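Local atomic coordinates of putative calcium-regulated periplasmic protein (Bacteroides thetaiotaomicron, PDB entry 3DB7), a protein that is of unknown function but binds calcium ions, belongs to the PepSY-like family and is probably a calcium-regulated protein of the periplasm. Residues A[18-23]-A[54-59]; A[45-48]-A[52-55]; A[60-65]-A[74-79]; A[105-108]-A[112-115]; A[114-117]-A[121-124]. All blocks are in the same frame, centred on the assembly; numbering follows the deposited sequence. Where two conformers were deposited one is given.

Interaction 1. Residues A[18-23]-A[54-59]; sequences QQFIKQ and VEFDKK. With CA (calcium ion), chain B; CA (calcium ion), chain C.
Phe20 on helix 18-23 reaches down to Phe56 and Val54 of strand 54-56. Its CB already lies 3.9 Å from Phe56 CE1. The next atom, CG, stands against the same carbon, and CD2 makes the closest approach, 3.7 Å from Phe56 CE1, with Phe56 CZ a little farther off. One step on, CE2 passes to Val54 CG1 at 4.2 Å. Phe20 gets there because CG is anti to the backbone N (chi1 -174°), which sends the ring off the helix toward the strand. CD2 arrives at the edge of the Phe56 ring, near its plane; the two ring planes are 87° apart. This is a helix laid on one face of the antiparallel sheet, running nearly antiparallel to the strand at 155°, with the axes 10.6 Å apart. The next residue, Ile21, puts CG1 4.1 Å from Phe56 CZ, while Val54 CG1 also lies over one Phe56 face. Glu55, between Val54 and Phe56, points to the other side of the sheet, where its OE1 bridges two calcium ions. Next in sequence, Asp57 OD1 accepts from Lys59 N at 2.9 Å, an Asx turn.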
# COMPACT_ATOMS: atom_id res chain seq x y z
N GLN A 18 -9.67 -19.86 9.22
CA GLN A 18 -9.48 -21.28 8.92
C GLN A 18 -10.30 -21.68 7.69
O GLN A 18 -9.84 -22.40 6.78
CB GLN A 18 -9.88 -22.12 10.11
CG GLN A 18 -8.95 -21.94 11.31
CD GLN A 18 -9.22 -22.92 12.40
OE1 GLN A 18 -9.18 -24.13 12.17
NE2 GLN A 18 -9.59 -22.43 13.60
N GLN A 19 -11.52 -21.19 7.61
CA GLN A 19 -12.37 -21.51 6.46
C GLN A 19 -11.83 -20.89 5.17
O GLN A 19 -11.83 -21.51 4.13
CB GLN A 19 -13.81 -21.05 6.71
CG GLN A 19 -14.58 -21.89 7.77
CD GLN A 19 -15.73 -21.13 8.44
OE1 GLN A 19 -16.17 -21.51 9.54
NE2 GLN A 19 -16.18 -20.06 7.82
N PHE A 20 -11.32 -19.68 5.28
CA PHE A 20 -10.79 -18.99 4.12
C PHE A 20 -9.61 -19.74 3.52
O PHE A 20 -9.47 -19.89 2.32
CB PHE A 20 -10.41 -17.57 4.51
CG PHE A 20 -9.98 -16.69 3.35
CD1 PHE A 20 -10.91 -15.97 2.66
CD2 PHE A 20 -8.66 -16.54 3.02
CE1 PHE A 20 -10.51 -15.12 1.63
CE2 PHE A 20 -8.28 -15.66 1.98
CZ PHE A 20 -9.23 -14.98 1.31
N ILE A 21 -8.72 -20.21 4.39
CA ILE A 21 -7.52 -20.97 3.98
C ILE A 21 -7.92 -22.25 3.25
O ILE A 21 -7.41 -22.59 2.22
CB ILE A 21 -6.63 -21.27 5.26
CG1 ILE A 21 -6.04 -19.95 5.81
CG2 ILE A 21 -5.51 -22.30 4.95
CD1 ILE A 21 -5.52 -20.14 7.18
N LYS A 22 -8.88 -22.95 3.83
CA LYS A 22 -9.36 -24.18 3.23
C LYS A 22 -10.04 -23.91 1.91
O LYS A 22 -9.85 -24.66 0.94
CB LYS A 22 -10.25 -24.94 4.22
CG LYS A 22 -9.36 -25.56 5.29
CD LYS A 22 -10.07 -26.11 6.48
CE LYS A 22 -9.08 -26.93 7.31
NZ LYS A 22 -8.58 -28.15 6.59
N GLN A 23 -10.79 -22.82 1.85
CA GLN A 23 -11.54 -22.47 0.64
C GLN A 23 -10.61 -22.16 -0.51
O GLN A 23 -10.79 -22.65 -1.65
CB GLN A 23 -12.46 -21.30 0.87
CG GLN A 23 -13.31 -20.93 -0.36
CD GLN A 23 -14.16 -22.08 -0.83
OE1 GLN A 23 -14.72 -22.81 -0.01
NE2 GLN A 23 -14.23 -22.29 -2.15
N VAL A 54 -1.33 -14.62 3.89
CA VAL A 54 -2.59 -13.95 4.12
C VAL A 54 -2.60 -13.38 5.51
O VAL A 54 -2.12 -14.02 6.45
CB VAL A 54 -3.82 -14.89 4.00
CG1 VAL A 54 -5.13 -14.13 4.23
CG2 VAL A 54 -3.85 -15.55 2.61
N GLU A 55 -3.10 -12.15 5.66
CA GLU A 55 -3.31 -11.54 6.96
C GLU A 55 -4.77 -11.29 7.16
O GLU A 55 -5.47 -10.85 6.23
CB GLU A 55 -2.54 -10.24 7.10
CG GLU A 55 -2.58 -9.67 8.53
CD GLU A 55 -1.46 -8.69 8.79
OE1 GLU A 55 -0.86 -8.10 7.81
OE2 GLU A 55 -1.14 -8.51 9.97
N PHE A 56 -5.22 -11.54 8.38
CA PHE A 56 -6.61 -11.44 8.80
C PHE A 56 -6.73 -10.50 9.98
O PHE A 56 -5.81 -10.39 10.81
CB PHE A 56 -7.16 -12.81 9.24
CG PHE A 56 -7.02 -13.91 8.22
CD1 PHE A 56 -8.06 -14.15 7.32
CD2 PHE A 56 -5.94 -14.77 8.22
CE1 PHE A 56 -7.96 -15.18 6.42
CE2 PHE A 56 -5.84 -15.82 7.32
CZ PHE A 56 -6.85 -16.01 6.44
N ASP A 57 -7.87 -9.86 10.05
CA ASP A 57 -8.17 -9.06 11.26
C ASP A 57 -8.52 -9.97 12.41
O ASP A 57 -8.53 -11.19 12.26
CB ASP A 57 -9.25 -7.99 10.99
CG ASP A 57 -10.63 -8.52 10.77
OD1 ASP A 57 -10.92 -9.69 11.05
OD2 ASP A 57 -11.48 -7.67 10.37
N LYS A 58 -8.79 -9.35 13.55
CA LYS A 58 -9.02 -10.09 14.78
C LYS A 58 -10.24 -11.00 14.71
O LYS A 58 -10.35 -11.97 15.49
CB LYS A 58 -9.17 -9.13 16.00
CG LYS A 58 -10.36 -8.25 15.89
CD LYS A 58 -10.47 -7.20 17.01
CE LYS A 58 -11.76 -6.43 16.87
N LYS A 59 -11.12 -10.72 13.75
CA LYS A 59 -12.33 -11.53 13.53
C LYS A 59 -12.15 -12.62 12.47
O LYS A 59 -13.08 -13.38 12.19
CB LYS A 59 -13.51 -10.64 13.12
CG LYS A 59 -13.92 -9.65 14.19
CD LYS A 59 -15.10 -8.79 13.71
CA CA B . 1.13 -7.70 9.28
CA CA C . -0.72 -6.43 6.22
O HOH W 1 -1.63 -5.04 4.39
O HOH W 2 -3.11 -6.48 6.55

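Interaction 2. Residues A[45-48]-A[52-55]; sequences EVIF and NKVE. With CA (calcium ion), chain B; CA (calcium ion), chain C.
Val46 and Val54 form a hydrogen-bonded antiparallel pair: Val46 N donates to Val54 O at 2.9 Å, and Val54 N returns the bond to Val46 O. Nearer the turn, Phe48 N gives a third bond to Asn52 O at 2.8 Å, almost straight at 172°. The non-hydrogen-bonded pairs, Ile47 with Lys53 between these bonds and Glu45 with Glu55 beyond them, put their side chains on one face. The charges gather there. Lys53, bent at chi3 (80°), brings NZ 2.9 Å from Glu45 OE2, meeting it from above the carboxylate plane in a salt bridge. Lys53 NZ also hydrogen-bonds to Glu64 OE1. Glu45 OE2 binds a calcium ion at 2.3 Å that Glu55 grips with both OE1 and OE2, the two carboxylate planes 74° apart; Glu55 OE2 also hydrogen-bonds to Ser43 OG. The ammonium and the metal probably offset the repulsion between these acids. Apolar contacts lie on the other face, where Phe48 CE2 sits 4.2 Å from Val54 CG2, the methyl lying near the ring plane at its edge. Strand 30-38 flanks this hairpin on one side and strand 62-66 on the other, Phe25 stacks on Phe48, and Ile21 of helix 15-24 packs on Val46.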
# COMPACT_ATOMS: atom_id res chain seq x y z
N GLU A 45 -1.43 -13.78 10.81
CA GLU A 45 -0.78 -13.98 9.52
C GLU A 45 -0.50 -15.46 9.34
O GLU A 45 -0.08 -16.16 10.27
CB GLU A 45 0.56 -13.21 9.42
CG GLU A 45 0.48 -11.67 9.30
CD GLU A 45 1.75 -10.99 8.88
OE1 GLU A 45 2.86 -11.52 9.01
OE2 GLU A 45 1.63 -9.83 8.45
N VAL A 46 -0.73 -15.96 8.13
CA VAL A 46 -0.33 -17.31 7.74
C VAL A 46 0.53 -17.24 6.50
O VAL A 46 0.13 -16.61 5.53
CB VAL A 46 -1.59 -18.23 7.54
CG1 VAL A 46 -2.47 -17.77 6.36
CG2 VAL A 46 -1.21 -19.72 7.41
N ILE A 47 1.73 -17.82 6.56
CA ILE A 47 2.67 -17.86 5.44
C ILE A 47 2.69 -19.30 4.95
O ILE A 47 2.81 -20.25 5.73
CB ILE A 47 4.12 -17.40 5.85
CG1 ILE A 47 4.09 -16.03 6.52
CG2 ILE A 47 5.06 -17.45 4.64
CD1 ILE A 47 3.53 -16.05 7.89
N PHE A 48 2.62 -19.47 3.64
CA PHE A 48 2.60 -20.79 3.02
C PHE A 48 4.03 -21.16 2.62
O PHE A 48 4.92 -20.29 2.59
CB PHE A 48 1.67 -20.75 1.83
CG PHE A 48 0.25 -20.52 2.21
CD1 PHE A 48 -0.51 -21.53 2.82
CD2 PHE A 48 -0.35 -19.29 1.96
CE1 PHE A 48 -1.84 -21.30 3.17
CE2 PHE A 48 -1.70 -19.09 2.31
CZ PHE A 48 -2.43 -20.06 2.92
N ASN A 52 3.81 -17.28 -0.12
CA ASN A 52 2.60 -16.45 -0.11
C ASN A 52 2.06 -16.28 1.31
O ASN A 52 2.42 -17.08 2.19
CB ASN A 52 1.53 -17.08 -1.00
CG ASN A 52 1.88 -16.99 -2.47
OD1 ASN A 52 2.73 -16.19 -2.85
ND2 ASN A 52 1.21 -17.83 -3.28
N LYS A 53 1.28 -15.23 1.54
CA LYS A 53 0.81 -14.87 2.87
C LYS A 53 -0.59 -14.32 2.84
O LYS A 53 -0.97 -13.59 1.90
CB LYS A 53 1.75 -13.81 3.50
CG LYS A 53 1.49 -13.54 4.97
CD LYS A 53 2.12 -12.23 5.44
CE LYS A 53 1.28 -11.02 5.08
NZ LYS A 53 1.80 -9.72 5.60
N VAL A 54 -1.33 -14.62 3.89
CA VAL A 54 -2.59 -13.95 4.12
C VAL A 54 -2.60 -13.38 5.51
O VAL A 54 -2.12 -14.02 6.45
CB VAL A 54 -3.82 -14.89 4.00
CG1 VAL A 54 -5.13 -14.13 4.23
CG2 VAL A 54 -3.85 -15.55 2.61
N GLU A 55 -3.10 -12.15 5.66
CA GLU A 55 -3.31 -11.54 6.96
C GLU A 55 -4.77 -11.29 7.16
O GLU A 55 -5.47 -10.85 6.23
CB GLU A 55 -2.54 -10.24 7.10
CG GLU A 55 -2.58 -9.67 8.53
CD GLU A 55 -1.46 -8.69 8.79
OE1 GLU A 55 -0.86 -8.10 7.81
OE2 GLU A 55 -1.14 -8.51 9.97
CA CA B . 1.13 -7.70 9.28
CA CA C . -0.72 -6.43 6.22
O HOH W 1 -1.63 -5.04 4.39
O HOH W 2 -3.11 -6.48 6.55

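Interaction 3. Residues A[60-65]-A[74-79]; sequences GNWEEV and VAIIPA. With CA (calcium ion), chain C.
Val65 and Ile76 have the nearest CA atoms of the two segments, 8.8 Å apart, so mainly side chains close the gap. Residues 62-65 form a strand broken by a classic beta bulge where Glu63 and Glu64 both face Glu55. Residues 74-76 form a short 3-10 segment, held by Ile77 N donating to Val74 O at 2.9 Å, and Pro78 then takes the N-cap position of helix 79-88. The CG2 methyl of Ile76 sits over one face of the Trp62 indole, 4.1 Å from the centroid of the six-membered ring and 27° off its normal, a CH-pi contact offset toward the rim. The nearest ring atom is CZ2, at 3.7 Å. Trp62 carries CG between its backbone N and carbonyl carbon (chi1 69°), which folds the indole back over the strand so that Val65 CG2 lies over the same ring. The other branch of Ile76 ends in CD1, 4.2 Å from Val65 CG1. Glu64, outside this packing, binds a calcium ion through OE1. Phe20 and His24 of helix 15-24 pack on Ile76, and on strand 94-99 Ile97 touches Trp62 and Val65 while Arg99 makes a cation-pi contact with Trp62.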
# COMPACT_ATOMS: atom_id res chain seq x y z
N GLY A 60 -11.00 -12.67 11.85
CA GLY A 60 -10.77 -13.65 10.81
C GLY A 60 -11.17 -13.20 9.42
O GLY A 60 -11.23 -14.04 8.50
N ASN A 61 -11.45 -11.91 9.24
CA ASN A 61 -11.74 -11.38 7.91
C ASN A 61 -10.44 -11.02 7.24
O ASN A 61 -9.64 -10.28 7.81
CB ASN A 61 -12.59 -10.14 8.01
CG ASN A 61 -13.90 -10.39 8.65
OD1 ASN A 61 -14.23 -9.82 9.68
ND2 ASN A 61 -14.67 -11.23 8.01
N TRP A 62 -10.22 -11.51 6.03
CA TRP A 62 -8.97 -11.19 5.36
C TRP A 62 -8.81 -9.70 5.18
O TRP A 62 -9.79 -8.99 4.86
CB TRP A 62 -8.81 -11.93 4.03
CG TRP A 62 -9.71 -11.53 2.92
CD1 TRP A 62 -10.92 -12.06 2.63
CD2 TRP A 62 -9.45 -10.52 1.92
NE1 TRP A 62 -11.45 -11.44 1.49
CE2 TRP A 62 -10.55 -10.51 1.05
CE3 TRP A 62 -8.39 -9.62 1.68
CZ2 TRP A 62 -10.63 -9.65 -0.03
CZ3 TRP A 62 -8.47 -8.79 0.62
CH2 TRP A 62 -9.58 -8.82 -0.23
N GLU A 63 -7.56 -9.25 5.32
CA GLU A 63 -7.19 -7.85 5.05
C GLU A 63 -6.09 -7.73 4.00
O GLU A 63 -5.98 -6.69 3.34
CB GLU A 63 -6.78 -7.11 6.31
CG GLU A 63 -7.95 -6.77 7.20
CD GLU A 63 -7.61 -6.01 8.47
OE1 GLU A 63 -6.64 -6.37 9.16
OE2 GLU A 63 -8.43 -5.12 8.81
N GLU A 64 -5.29 -8.81 3.81
CA GLU A 64 -4.19 -8.82 2.85
C GLU A 64 -4.03 -10.19 2.33
O GLU A 64 -3.94 -11.13 3.12
CB GLU A 64 -2.89 -8.36 3.52
CG GLU A 64 -1.68 -8.43 2.61
CD GLU A 64 -0.32 -8.24 3.35
OE1 GLU A 64 -0.30 -7.97 4.60
OE2 GLU A 64 0.70 -8.38 2.66
N VAL A 65 -4.04 -10.37 1.04
CA VAL A 65 -3.69 -11.62 0.39
C VAL A 65 -2.52 -11.32 -0.53
O VAL A 65 -2.69 -10.64 -1.55
CB VAL A 65 -4.88 -12.20 -0.41
CG1 VAL A 65 -4.43 -13.47 -1.14
CG2 VAL A 65 -6.06 -12.45 0.51
N VAL A 74 -8.77 -15.94 -7.99
CA VAL A 74 -9.70 -14.97 -8.58
C VAL A 74 -10.96 -14.85 -7.76
O VAL A 74 -11.56 -13.78 -7.68
CB VAL A 74 -10.05 -15.32 -10.07
CG1 VAL A 74 -11.14 -14.36 -10.65
CG2 VAL A 74 -8.80 -15.23 -10.93
N ALA A 75 -11.39 -15.96 -7.14
CA ALA A 75 -12.64 -15.91 -6.38
C ALA A 75 -12.62 -14.82 -5.29
O ALA A 75 -13.66 -14.34 -4.91
CB ALA A 75 -12.90 -17.27 -5.73
N ILE A 76 -11.43 -14.50 -4.77
CA ILE A 76 -11.26 -13.47 -3.72
C ILE A 76 -11.46 -12.05 -4.25
O ILE A 76 -11.77 -11.12 -3.49
CB ILE A 76 -9.81 -13.58 -3.15
CG1 ILE A 76 -9.63 -14.93 -2.46
CG2 ILE A 76 -9.48 -12.46 -2.13
CD1 ILE A 76 -8.15 -15.26 -2.13
N ILE A 77 -11.22 -11.83 -5.54
CA ILE A 77 -11.24 -10.50 -6.13
C ILE A 77 -12.65 -10.05 -6.52
O ILE A 77 -13.36 -10.77 -7.26
CB ILE A 77 -10.35 -10.50 -7.41
CG1 ILE A 77 -8.94 -11.03 -7.11
CG2 ILE A 77 -10.31 -9.13 -8.03
CD1 ILE A 77 -8.15 -11.30 -8.33
N PRO A 78 -13.10 -8.90 -6.01
CA PRO A 78 -14.45 -8.46 -6.38
C PRO A 78 -14.60 -8.39 -7.90
O PRO A 78 -13.67 -7.98 -8.60
CB PRO A 78 -14.57 -7.07 -5.73
CG PRO A 78 -13.59 -7.10 -4.56
CD PRO A 78 -12.48 -8.04 -4.97
N ALA A 79 -15.77 -8.80 -8.38
CA ALA A 79 -15.96 -8.91 -9.82
C ALA A 79 -15.66 -7.62 -10.55
O ALA A 79 -15.08 -7.63 -11.63
CB ALA A 79 -17.41 -9.38 -10.14
CA CA C . -0.72 -6.43 6.22
O HOH W 1 -1.63 -5.04 4.39
O HOH W 2 -3.11 -6.48 6.55

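Interaction 4. Residues A[105-108]-A[112-115]; sequences EVKL and TELK. With CA (calcium ion), chain D.
Residues Glu105 to Leu108 pair with Thr112 to Lys115 as the two arms of a beta hairpin, strands 103-108 and 113-117, in the C-terminal part of the antiparallel sheet. Val106 and Leu114 are the hydrogen-bonded pair: Val106 N donates to Leu114 O and Leu114 N to Val106 O, both at 2.8 Å and both with the donor in the carbonyl plane. Leu108 N adds a bond to Thr112 O at 2.9 Å, next to the turn. On one face, the non-hydrogen-bonded pair Lys107 and Glu113 is joined by a salt bridge. Lys107 leaves the backbone with CG anti to N and then bends at chi2 (86°), which swings its chain across the hairpin and sets NZ 2.8 Å from Glu113 OE2. The carboxylate uses its anti lone pair, away from its other oxygen, and Arg111 O takes a second bond from the same ammonium. Farther from the turn, Glu105 and Lys115 lie side by side and point the same way, CG to CG 3.9 Å. In one of its two conformers Glu105 brings OE2 2.3 Å from a calcium ion, so this ligation may be partial. Waters bind that ion too, though several modelled positions are too close together to be filled at once, and Glu105 of the second subunit shares it. The opposite face is apolar: Leu108 CD1 meets Leu114 CD1 at 4.2 Å. Helix 79-88 lies against this apolar side, with Ile81 on Val106 and Val85 on both leucines, while strands 94-99 and 122-126 flank the hairpin in the sheet.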
# COMPACT_ATOMS: atom_id res chain seq x y z
N GLU A 105 -6.79 -2.07 -2.31
CA GLU A 105 -5.55 -1.90 -3.09
C GLU A 105 -5.34 -3.19 -3.87
O GLU A 105 -5.63 -4.30 -3.38
CB GLU A 105 -4.32 -1.75 -2.21
CG GLU A 105 -4.17 -0.42 -1.43
CD GLU A 105 -2.93 -0.41 -0.52
OE1 GLU A 105 -2.01 -1.26 -0.72
OE2 GLU A 105 -2.88 0.43 0.40
N VAL A 106 -4.85 -3.06 -5.11
CA VAL A 106 -4.47 -4.19 -5.93
C VAL A 106 -3.10 -3.94 -6.55
O VAL A 106 -2.86 -2.87 -7.12
CB VAL A 106 -5.52 -4.31 -7.04
CG1 VAL A 106 -5.16 -5.37 -7.97
CG2 VAL A 106 -6.93 -4.57 -6.37
N LYS A 107 -2.18 -4.90 -6.41
CA LYS A 107 -0.84 -4.81 -7.01
C LYS A 107 -0.74 -5.82 -8.11
O LYS A 107 -1.04 -7.01 -7.90
CB LYS A 107 0.26 -5.08 -5.98
CG LYS A 107 1.67 -4.97 -6.48
CD LYS A 107 2.17 -3.55 -6.41
CE LYS A 107 3.69 -3.47 -6.63
NZ LYS A 107 4.13 -2.09 -7.03
N LEU A 108 -0.34 -5.38 -9.29
CA LEU A 108 -0.34 -6.24 -10.46
C LEU A 108 1.10 -6.68 -10.76
O LEU A 108 2.08 -6.03 -10.33
CB LEU A 108 -0.87 -5.50 -11.70
CG LEU A 108 -2.27 -4.92 -11.56
CD1 LEU A 108 -2.70 -4.17 -12.86
CD2 LEU A 108 -3.27 -5.93 -11.10
N THR A 112 2.08 -2.07 -11.52
CA THR A 112 1.00 -1.07 -11.31
C THR A 112 0.23 -1.39 -10.05
O THR A 112 -0.03 -2.56 -9.72
CB THR A 112 0.06 -1.10 -12.46
OG1 THR A 112 0.74 -0.70 -13.67
CG2 THR A 112 -1.13 -0.18 -12.29
N GLU A 113 -0.16 -0.35 -9.33
CA GLU A 113 -0.98 -0.48 -8.15
C GLU A 113 -2.26 0.35 -8.39
O GLU A 113 -2.17 1.48 -8.84
CB GLU A 113 -0.28 0.06 -6.90
CG GLU A 113 1.03 -0.62 -6.61
CD GLU A 113 1.68 -0.14 -5.28
OE1 GLU A 113 1.01 0.55 -4.47
OE2 GLU A 113 2.85 -0.52 -5.03
N LEU A 114 -3.40 -0.28 -8.13
CA LEU A 114 -4.68 0.35 -8.31
C LEU A 114 -5.38 0.43 -6.98
O LEU A 114 -5.20 -0.46 -6.15
CB LEU A 114 -5.55 -0.51 -9.25
CG LEU A 114 -4.97 -0.90 -10.61
CD1 LEU A 114 -5.91 -1.87 -11.29
CD2 LEU A 114 -4.69 0.33 -11.45
N LYS A 115 -6.13 1.48 -6.75
CA LYS A 115 -6.98 1.59 -5.56
C LYS A 115 -8.39 1.85 -6.01
O LYS A 115 -8.63 2.61 -6.94
CB LYS A 115 -6.48 2.71 -4.67
CG LYS A 115 -5.15 2.39 -4.00
CD LYS A 115 -4.60 3.55 -3.12
CE LYS A 115 -5.48 3.84 -1.99
NZ LYS A 115 -4.89 4.97 -1.09
CA CA D . -3.84 1.61 2.11
O HOH W 3 -5.94 2.15 2.38
O HOH W 4 -5.20 3.07 0.80
O HOH W 5 -4.76 3.04 3.70
O HOH W 6 -3.97 1.39 4.41

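Interaction 5. Residues A[114-117]-A[121-124]; sequences LKFD and NLID. With CA (calcium ion), chain E; CA (calcium ion), chain F.
Asn121 opens its segment by gripping Asp117 twice. Its backbone N donates to Asp117 OD1 at 2.8 Å, coming from above the carboxylate plane, and ND2 donates to the syn lone pair of Asp117 OD2 at 3.1 Å, with OD2 in the amide plane of Asn121. The two flat groups are turned 76° from each other. Asp117 can take both because its CG sits between the backbone N and carbonyl carbon (chi1 72°), which curls the carboxylate toward the turn; its own backbone N donates to Asn121 O. Leu122 comes next, with CD1 over one face of the Phe116 ring, 4.2 Å from the centroid, a CH-pi contact. Ile123 N then makes an almost straight bond to Lys115 O at 2.8 Å, and the CG1 of Ile123 rests against that same carbonyl oxygen. Asp124 N makes a second, weak bond to Lys115 O at 3.4 Å, while Lys115 N gives a sound bond to Asp124 O. The Asp124 carboxylate runs on to two calcium ions, OD2 to one at 2.4 Å and OD1 to the other, and a water links OD2 to Lys115 NZ. With Ile123 and Asp124 both facing Lys115, this is a classic beta bulge in the last hairpin of the sheet, and the strand outermost in this chain supplies Asp124 to calcium sites shared with glutamates of the second subunit.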
# COMPACT_ATOMS: atom_id res chain seq x y z
N LEU A 114 -3.40 -0.28 -8.13
CA LEU A 114 -4.68 0.35 -8.31
C LEU A 114 -5.38 0.43 -6.98
O LEU A 114 -5.20 -0.46 -6.15
CB LEU A 114 -5.55 -0.51 -9.25
CG LEU A 114 -4.97 -0.90 -10.61
CD1 LEU A 114 -5.91 -1.87 -11.29
CD2 LEU A 114 -4.69 0.33 -11.45
N LYS A 115 -6.13 1.48 -6.75
CA LYS A 115 -6.98 1.59 -5.56
C LYS A 115 -8.39 1.85 -6.01
O LYS A 115 -8.63 2.61 -6.94
CB LYS A 115 -6.48 2.71 -4.67
CG LYS A 115 -5.15 2.39 -4.00
CD LYS A 115 -4.60 3.55 -3.12
CE LYS A 115 -5.48 3.84 -1.99
NZ LYS A 115 -4.89 4.97 -1.09
N PHE A 116 -9.31 1.24 -5.28
CA PHE A 116 -10.76 1.36 -5.55
C PHE A 116 -11.45 1.71 -4.23
O PHE A 116 -11.06 1.18 -3.15
CB PHE A 116 -11.34 0.07 -6.08
CG PHE A 116 -10.72 -0.39 -7.34
CD1 PHE A 116 -9.53 -1.11 -7.33
CD2 PHE A 116 -11.33 -0.12 -8.56
CE1 PHE A 116 -8.95 -1.54 -8.52
CE2 PHE A 116 -10.77 -0.57 -9.74
CZ PHE A 116 -9.59 -1.26 -9.72
N ASP A 117 -12.51 2.49 -4.27
CA ASP A 117 -13.34 2.63 -3.09
C ASP A 117 -14.18 1.36 -2.92
O ASP A 117 -14.08 0.40 -3.69
CB ASP A 117 -14.15 3.96 -3.12
CG ASP A 117 -15.28 3.96 -4.14
OD1 ASP A 117 -15.64 2.89 -4.68
OD2 ASP A 117 -15.80 5.09 -4.43
N ASN A 121 -15.25 1.99 -7.35
CA ASN A 121 -14.83 3.12 -8.20
C ASN A 121 -13.32 3.32 -8.08
O ASN A 121 -12.76 3.26 -7.01
CB ASN A 121 -15.51 4.39 -7.81
CG ASN A 121 -17.01 4.28 -7.91
OD1 ASN A 121 -17.53 4.01 -8.97
ND2 ASN A 121 -17.70 4.47 -6.79
N LEU A 122 -12.66 3.48 -9.22
CA LEU A 122 -11.24 3.73 -9.23
C LEU A 122 -10.91 5.04 -8.57
O LEU A 122 -11.52 6.05 -8.88
CB LEU A 122 -10.75 3.79 -10.69
CG LEU A 122 -9.25 3.88 -10.88
CD1 LEU A 122 -8.55 2.51 -10.52
CD2 LEU A 122 -8.88 4.30 -12.31
N ILE A 123 -9.94 5.02 -7.66
CA ILE A 123 -9.50 6.26 -7.00
C ILE A 123 -8.00 6.50 -7.06
O ILE A 123 -7.54 7.57 -6.64
CB ILE A 123 -10.00 6.31 -5.53
CG1 ILE A 123 -9.45 5.17 -4.68
CG2 ILE A 123 -11.59 6.42 -5.51
CD1 ILE A 123 -9.79 5.28 -3.19
N ASP A 124 -7.24 5.58 -7.65
CA ASP A 124 -5.80 5.81 -7.88
C ASP A 124 -5.25 4.77 -8.83
O ASP A 124 -5.60 3.62 -8.78
CB ASP A 124 -5.03 5.72 -6.57
CG ASP A 124 -3.66 6.41 -6.60
OD1 ASP A 124 -3.26 6.92 -7.66
OD2 ASP A 124 -3.02 6.38 -5.50
CA CA E . -0.73 7.13 -5.40
CA CA F . -1.65 7.95 -8.99
O HOH W 7 -4.42 6.98 -3.16
O HOH W 8 -1.61 8.78 -3.86
O HOH W 9 -0.52 6.09 -3.17

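Interactions 1 and 2 share Val54 and Glu55, and interaction 3 joins them through backbone bonds from Glu55 to the bulge at Glu63 and Glu64. These three frame the calcium pair bound by Glu36, Glu45, Glu55 and Glu64. Interactions 4 and 5 share Leu114 and Lys115 and form the other end of the same sheet; their centres are 9 Å apart, but that of interaction 5 is about 24 Å from those of interactions 1 and 2. The dimer closes this distance: Asp124 from interaction 5 of one subunit helps complete the calcium sites of interactions 1 to 3 in the other, while Glu105 residues of both subunits meet at a further calcium in interaction 4, in the conformer given.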